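Local atomic coordinates of acylneuraminate lyase (Mycoplasma synoviae, PDB entry 4N4P), a protein that is probably a lyase of the dihydrodipicolinate synthetase family, built on a TIM barrel. Residues 9-15 with 207-213; 191-195 with 241-246. All coordinates share one frame; numbering follows the deposited sequence.

Contact 1. Residues 9-15 with 207-213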
loop_
_atom_site.group_PDB
_atom_site.type_symbol
_atom_site.label_atom_id
_atom_site.label_comp_id
_atom_site.label_asym_id
_atom_site.label_seq_id
_atom_site.Cartn_x
_atom_site.Cartn_y
_atom_site.Cartn_z
ATOM N N GLY A 9 -20.039 3.913 26.849
ATOM C CA GLY A 9 -20.222 2.487 26.993
ATOM C C GLY A 9 -20.276 1.750 25.665
ATOM O O GLY A 9 -19.647 2.162 24.669
ATOM N N LEU A 10 -21.041 0.656 25.647
ATOM C CA LEU A 10 -21.043 -0.227 24.483
ATOM C C LEU A 10 -22.272 -0.058 23.605
ATOM O O LEU A 10 -23.412 -0.129 24.085
ATOM C CB LEU A 10 -20.957 -1.685 24.911
ATOM C CG LEU A 10 -19.695 -2.078 25.660
ATOM C CD1 LEU A 10 -19.822 -3.578 26.035
ATOM C CD2 LEU A 10 -18.444 -1.834 24.789
ATOM N N PHE A 11 -22.007 0.117 22.312
ATOM C CA PHE A 11 -23.033 0.235 21.269
ATOM C C PHE A 11 -22.789 -0.845 20.201
ATOM O O PHE A 11 -22.055 -0.591 19.251
ATOM C CB PHE A 11 -22.916 1.593 20.589
ATOM C CG PHE A 11 -23.392 2.749 21.433
ATOM C CD1 PHE A 11 -22.743 3.082 22.614
ATOM C CD2 PHE A 11 -24.494 3.484 21.043
ATOM C CE1 PHE A 11 -23.190 4.145 23.406
ATOM C CE2 PHE A 11 -24.948 4.578 21.807
ATOM C CZ PHE A 11 -24.321 4.884 22.993
ATOM N N PRO A 12 -23.426 -2.019 20.325
ATOM C CA PRO A 12 -23.346 -2.988 19.232
ATOM C C PRO A 12 -23.836 -2.362 17.926
ATOM O O PRO A 12 -24.836 -1.599 17.900
ATOM C CB PRO A 12 -24.320 -4.105 19.663
ATOM C CG PRO A 12 -25.236 -3.425 20.705
ATOM C CD PRO A 12 -24.321 -2.482 21.408
ATOM N N ALA A 13 -23.122 -2.663 16.854
ATOM C CA ALA A 13 -23.579 -2.336 15.509
ATOM C C ALA A 13 -24.558 -3.430 15.096
ATOM O O ALA A 13 -24.170 -4.527 14.666
ATOM C CB ALA A 13 -22.403 -2.245 14.547
ATOM N N MET A 14 -25.831 -3.136 15.287
ATOM C CA MET A 14 -26.887 -4.144 15.230
ATOM C C MET A 14 -26.981 -4.819 13.875
ATOM O O MET A 14 -26.943 -4.151 12.871
ATOM C CB MET A 14 -28.239 -3.489 15.515
ATOM C CG MET A 14 -29.305 -4.525 15.888
ATOM S SD MET A 14 -30.904 -3.745 16.058
ATOM C CE MET A 14 -31.430 -3.617 14.363
ATOM N N VAL A 15 -27.111 -6.142 13.886
ATOM C CA VAL A 15 -27.420 -6.900 12.675
ATOM C C VAL A 15 -28.877 -6.637 12.275
ATOM O O VAL A 15 -29.725 -6.368 13.131
ATOM C CB VAL A 15 -27.154 -8.415 12.869
ATOM C CG1 VAL A 15 -25.661 -8.634 13.117
ATOM C CG2 VAL A 15 -27.994 -9.002 14.038
ATOM N N PHE A 207 -18.009 3.065 22.554
ATOM C CA PHE A 207 -17.489 2.075 21.607
ATOM C C PHE A 207 -18.595 1.533 20.734
ATOM O O PHE A 207 -19.605 1.029 21.227
ATOM C CB PHE A 207 -16.778 0.956 22.360
ATOM C CG PHE A 207 -15.688 1.473 23.230
ATOM C CD1 PHE A 207 -15.957 1.916 24.522
ATOM C CD2 PHE A 207 -14.401 1.613 22.710
ATOM C CE1 PHE A 207 -14.935 2.478 25.293
ATOM C CE2 PHE A 207 -13.374 2.150 23.479
ATOM C CZ PHE A 207 -13.638 2.590 24.765
ATOM N N ILE A 208 -18.399 1.624 19.420
ATOM C CA ILE A 208 -19.362 1.035 18.502
ATOM C C ILE A 208 -18.689 -0.163 17.838
ATOM O O ILE A 208 -17.567 -0.051 17.354
ATOM C CB ILE A 208 -19.832 2.015 17.424
ATOM C CG1 ILE A 208 -20.581 3.208 18.063
ATOM C CG2 ILE A 208 -20.734 1.314 16.439
ATOM C CD1 ILE A 208 -20.783 4.374 17.110
ATOM N N GLY A 209 -19.351 -1.301 17.816
ATOM C CA GLY A 209 -18.700 -2.455 17.184
ATOM C C GLY A 209 -19.602 -3.641 16.955
ATOM O O GLY A 209 -20.537 -3.875 17.704
ATOM N N SER A 210 -19.291 -4.381 15.891
ATOM C CA SER A 210 -20.051 -5.567 15.524
ATOM C C SER A 210 -19.967 -6.624 16.629
ATOM O O SER A 210 -20.930 -7.347 16.881
ATOM C CB SER A 210 -19.464 -6.152 14.231
ATOM O OG SER A 210 -18.098 -6.538 14.420
ATOM N N THR A 211 -18.803 -6.735 17.265
ATOM C CA THR A 211 -18.563 -7.879 18.169
ATOM C C THR A 211 -19.309 -7.755 19.503
ATOM O O THR A 211 -19.481 -8.745 20.216
ATOM C CB THR A 211 -17.048 -8.139 18.427
ATOM O OG1 THR A 211 -16.506 -7.060 19.189
ATOM C CG2 THR A 211 -16.281 -8.279 17.105
ATOM N N TYR A 212 -19.788 -6.555 19.825
ATOM C CA TYR A 212 -20.515 -6.356 21.084
ATOM C C TYR A 212 -21.941 -6.880 20.979
ATOM O O TYR A 212 -22.640 -6.943 21.986
ATOM C CB TYR A 212 -20.538 -4.876 21.524
ATOM C CG TYR A 212 -19.180 -4.209 21.422
ATOM C CD1 TYR A 212 -18.038 -4.826 21.966
ATOM C CD2 TYR A 212 -19.032 -2.979 20.772
ATOM C CE1 TYR A 212 -16.762 -4.226 21.866
ATOM C CE2 TYR A 212 -17.764 -2.368 20.658
ATOM C CZ TYR A 212 -16.638 -3.010 21.198
ATOM O OH TYR A 212 -15.394 -2.420 21.087
ATOM N N ASN A 213 -22.371 -7.249 19.769
ATOM C CA ASN A 213 -23.682 -7.887 19.598
ATOM C C ASN A 213 -23.846 -9.127 20.485
ATOM O O ASN A 213 -24.951 -9.410 20.952
ATOM C CB ASN A 213 -23.946 -8.296 18.132
ATOM C CG ASN A 213 -24.430 -7.141 17.254
ATOM O OD1 ASN A 213 -23.671 -6.591 16.419
ATOM N ND2 ASN A 213 -25.698 -6.805 17.388
#

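Contact 2. Residues 191-195 with 241-246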
loop_
_atom_site.group_PDB
_atom_site.type_symbol
_atom_site.label_atom_id
_atom_site.label_comp_id
_atom_site.label_asym_id
_atom_site.label_seq_id
_atom_site.Cartn_x
_atom_site.Cartn_y
_atom_site.Cartn_z
ATOM N N ALA A 191 -14.458 2.669 17.203
ATOM C CA ALA A 191 -15.099 1.589 16.460
ATOM C C ALA A 191 -14.110 0.524 15.986
ATOM O O ALA A 191 -14.337 -0.145 14.981
ATOM C CB ALA A 191 -15.930 2.137 15.299
ATOM N N TRP A 192 -13.028 0.330 16.721
ATOM C CA TRP A 192 -12.121 -0.777 16.406
ATOM C C TRP A 192 -12.060 -1.726 17.606
ATOM O O TRP A 192 -11.327 -1.500 18.557
ATOM C CB TRP A 192 -10.740 -0.274 15.956
ATOM C CG TRP A 192 -9.778 -1.412 15.585
ATOM C CD1 TRP A 192 -10.105 -2.658 15.135
ATOM C CD2 TRP A 192 -8.348 -1.370 15.644
ATOM N NE1 TRP A 192 -8.949 -3.409 14.903
ATOM C CE2 TRP A 192 -7.863 -2.633 15.195
ATOM C CE3 TRP A 192 -7.427 -0.387 16.011
ATOM C CZ2 TRP A 192 -6.504 -2.926 15.119
ATOM C CZ3 TRP A 192 -6.069 -0.688 15.946
ATOM C CH2 TRP A 192 -5.627 -1.947 15.507
ATOM N N ASP A 193 -12.903 -2.766 17.546
ATOM C CA ASP A 193 -13.170 -3.640 18.677
ATOM C C ASP A 193 -11.887 -4.246 19.244
ATOM O O ASP A 193 -11.729 -4.385 20.471
ATOM C CB ASP A 193 -14.107 -4.799 18.255
ATOM C CG ASP A 193 -15.398 -4.317 17.575
ATOM O OD1 ASP A 193 -15.343 -3.319 16.845
ATOM O OD2 ASP A 193 -16.459 -4.957 17.760
ATOM N N GLU A 194 -10.975 -4.618 18.349
ATOM C CA GLU A 194 -9.729 -5.262 18.794
ATOM C C GLU A 194 -8.765 -4.326 19.541
ATOM O O GLU A 194 -7.711 -4.746 20.017
ATOM C CB GLU A 194 -9.026 -5.878 17.595
ATOM C CG GLU A 194 -9.851 -6.961 16.934
ATOM C CD GLU A 194 -9.419 -7.239 15.489
ATOM O OE1 GLU A 194 -8.890 -6.314 14.810
ATOM O OE2 GLU A 194 -9.599 -8.399 15.044
ATOM N N ALA A 195 -9.127 -3.059 19.644
ATOM C CA ALA A 195 -8.235 -2.105 20.293
ATOM C C ALA A 195 -8.941 -1.334 21.378
ATOM O O ALA A 195 -8.543 -0.209 21.712
ATOM C CB ALA A 195 -7.646 -1.157 19.262
ATOM N N TYR A 241 -10.450 -11.446 24.509
ATOM C CA TYR A 241 -11.389 -10.803 23.589
ATOM C C TYR A 241 -10.906 -10.885 22.144
ATOM O O TYR A 241 -11.665 -11.147 21.216
ATOM C CB TYR A 241 -11.641 -9.334 23.997
ATOM C CG TYR A 241 -12.942 -8.830 23.429
ATOM C CD1 TYR A 241 -14.159 -9.116 24.069
ATOM C CD2 TYR A 241 -12.965 -8.155 22.200
ATOM C CE1 TYR A 241 -15.364 -8.706 23.521
ATOM C CE2 TYR A 241 -14.175 -7.737 21.633
ATOM C CZ TYR A 241 -15.370 -8.019 22.315
ATOM O OH TYR A 241 -16.563 -7.620 21.791
ATOM N N ASN A 242 -9.628 -10.654 21.935
ATOM C CA ASN A 242 -9.146 -10.645 20.547
ATOM C C ASN A 242 -9.034 -12.052 19.997
ATOM O O ASN A 242 -9.211 -12.251 18.813
ATOM C CB ASN A 242 -7.833 -9.875 20.447
ATOM C CG ASN A 242 -8.064 -8.348 20.591
ATOM O OD1 ASN A 242 -9.201 -7.914 20.801
ATOM N ND2 ASN A 242 -7.004 -7.552 20.459
ATOM N N ASP A 243 -8.806 -13.023 20.884
ATOM C CA ASP A 243 -8.906 -14.439 20.492
ATOM C C ASP A 243 -10.323 -14.671 19.977
ATOM O O ASP A 243 -10.527 -15.285 18.920
ATOM C CB ASP A 243 -8.648 -15.376 21.682
ATOM C CG ASP A 243 -7.182 -15.516 22.035
ATOM O OD1 ASP A 243 -6.295 -15.049 21.297
ATOM O OD2 ASP A 243 -6.929 -16.120 23.078
ATOM N N TYR A 244 -11.287 -14.169 20.736
ATOM C CA TYR A 244 -12.714 -14.293 20.400
ATOM C C TYR A 244 -13.020 -13.671 19.052
ATOM O O TYR A 244 -13.671 -14.291 18.217
ATOM C CB TYR A 244 -13.583 -13.670 21.501
ATOM C CG TYR A 244 -14.892 -13.051 21.041
ATOM C CD1 TYR A 244 -15.959 -13.849 20.581
ATOM C CD2 TYR A 244 -15.073 -11.643 21.087
ATOM C CE1 TYR A 244 -17.178 -13.260 20.157
ATOM C CE2 TYR A 244 -16.278 -11.052 20.701
ATOM C CZ TYR A 244 -17.321 -11.858 20.223
ATOM O OH TYR A 244 -18.508 -11.277 19.825
ATOM N N VAL A 245 -12.550 -12.444 18.836
ATOM C CA VAL A 245 -12.836 -11.775 17.564
ATOM C C VAL A 245 -12.300 -12.582 16.384
ATOM O O VAL A 245 -13.029 -12.829 15.425
ATOM C CB VAL A 245 -12.299 -10.333 17.523
ATOM C CG1 VAL A 245 -12.650 -9.687 16.172
ATOM C CG2 VAL A 245 -12.907 -9.490 18.700
ATOM N N LEU A 246 -11.036 -13.010 16.455
ATOM C CA LEU A 246 -10.442 -13.797 15.377
ATOM C C LEU A 246 -11.177 -15.148 15.161
ATOM O O LEU A 246 -11.401 -15.583 14.005
ATOM C CB LEU A 246 -8.947 -14.027 15.657
ATOM C CG LEU A 246 -8.142 -12.726 15.527
ATOM C CD1 LEU A 246 -6.649 -12.943 15.774
ATOM C CD2 LEU A 246 -8.381 -12.086 14.162
HETATM O O HOH W 1 -10.093 -5.727 22.400
#

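Contact 1. Residues 9-15 with 207-213
Leu10 lays its CD2 methyl over the centre of the Tyr212 ring, 3.9 Å from the centroid and only 2° off the ring normal, a nearly ideal CH-pi contact. With CG anti to the carbonyl carbon (chi1 -62°), CD1 carries the chain on in extended form, and the other branch, CD2, turns to the tyrosine and also lies 4.1 Å from Phe207 CB. The Tyr212 ring turns an edge to Phe11 O, and farther along, Pro12 CB packs against Tyr212 CB. Leu10, Phe207, Pro12 and Tyr212 thus build one apolar layer, extended by Ala219 and Ile223 of helix 212-227. Beneath it, strands 9-12 and 207-209 run parallel at 24°. They are the first and eighth strands of the (beta/alpha)8 barrel, and their pairing is one of the lateral joins by which the parallel sheet wraps round into a TIM barrel. The backbone bonds step from one strand to the other: Phe207 N to Gly9 O, Phe11 N to Phe207 O, Gly209 N to Phe11 O. Ala13 N continues the series to Gly209 O at 3.0 Å, but from well above the carbonyl plane, where the first strand has already ended. On the other face of the sheet Phe11 CB meets Ile208 CG1 at 3.8 Å. The Phe11 ring bends off from strand 207-209, while Ile208 CG2, anti to its own backbone nitrogen, comes 3.6 Å from Phe11 O. The Tyr212 ring lies close against Gly209, with Tyr212 CE2 3.6 Å from Gly209 CA.

Contact 2. Residues 191-195 with 241-246
Tyr241, at the start of the helical segment 241-246, leans toward the turn at Asp193, its CE2 lying 4.5 Å from Asp193 CB. The polar ends of both residues are engaged elsewhere, each probably hydrogen-bonded to Thr211 OG1. Asn242 follows and carries the one direct hydrogen bond of the contact: ND2 donates to Glu194 O at 2.9 Å (157° at the hydrogen). The donor lies in the carbonyl plane on a lone pair, and with CG anti to the carbonyl carbon (chi1 -73°) the amide is carried across to the short 3-10 segment 193-194. Its OD1 accepts from a water that also donates to Asp193 O, so the amide serves two successive carbonyls, one directly and one through the water. ND2 has a second acceptor in Glu177 of the second subunit. One helical turn on, Val245 points at the turn and sets CG1 3.5 Å from Glu194 OE2. Leu246 CD2 reaches the same oxygen at 4.0 Å, its side chain roughly perpendicular to that of Glu194. The other oxygen, OE1, takes the Trp192 NE1 hydrogen on its anti side at 2.9 Å, which probably limits rotation of the carboxylate. The chemistry is therefore divided: an asparagine amide fixes the backbone of the turn just before helix 196-201, while the glutamate carboxylate, probably steadied by the indole, lies beside aliphatic groups where Phe174 of the second subunit packs on Glu194 and Leu246.

Strand 9-12 opens the barrel and waits almost two hundred residues for its partner: contact 1 closes that long loop when strand 206-209 arrives, joining the first strand to the last. Inside the loop lies the turn 191-195, which follows strand 187-190 and pairs only later, beyond helix 212-227, with helix 231-248. The two closures therefore cross instead of nesting. They also touch in space, their centres about 12 Å apart, and meet at Thr211, between strand 206-209 and helix 212-227. Together the two contacts tie the seam between strands 9-12 and 206-209 to the turn after strand 187-190 and to helix 231-248, which lies beyond the barrel's last strand.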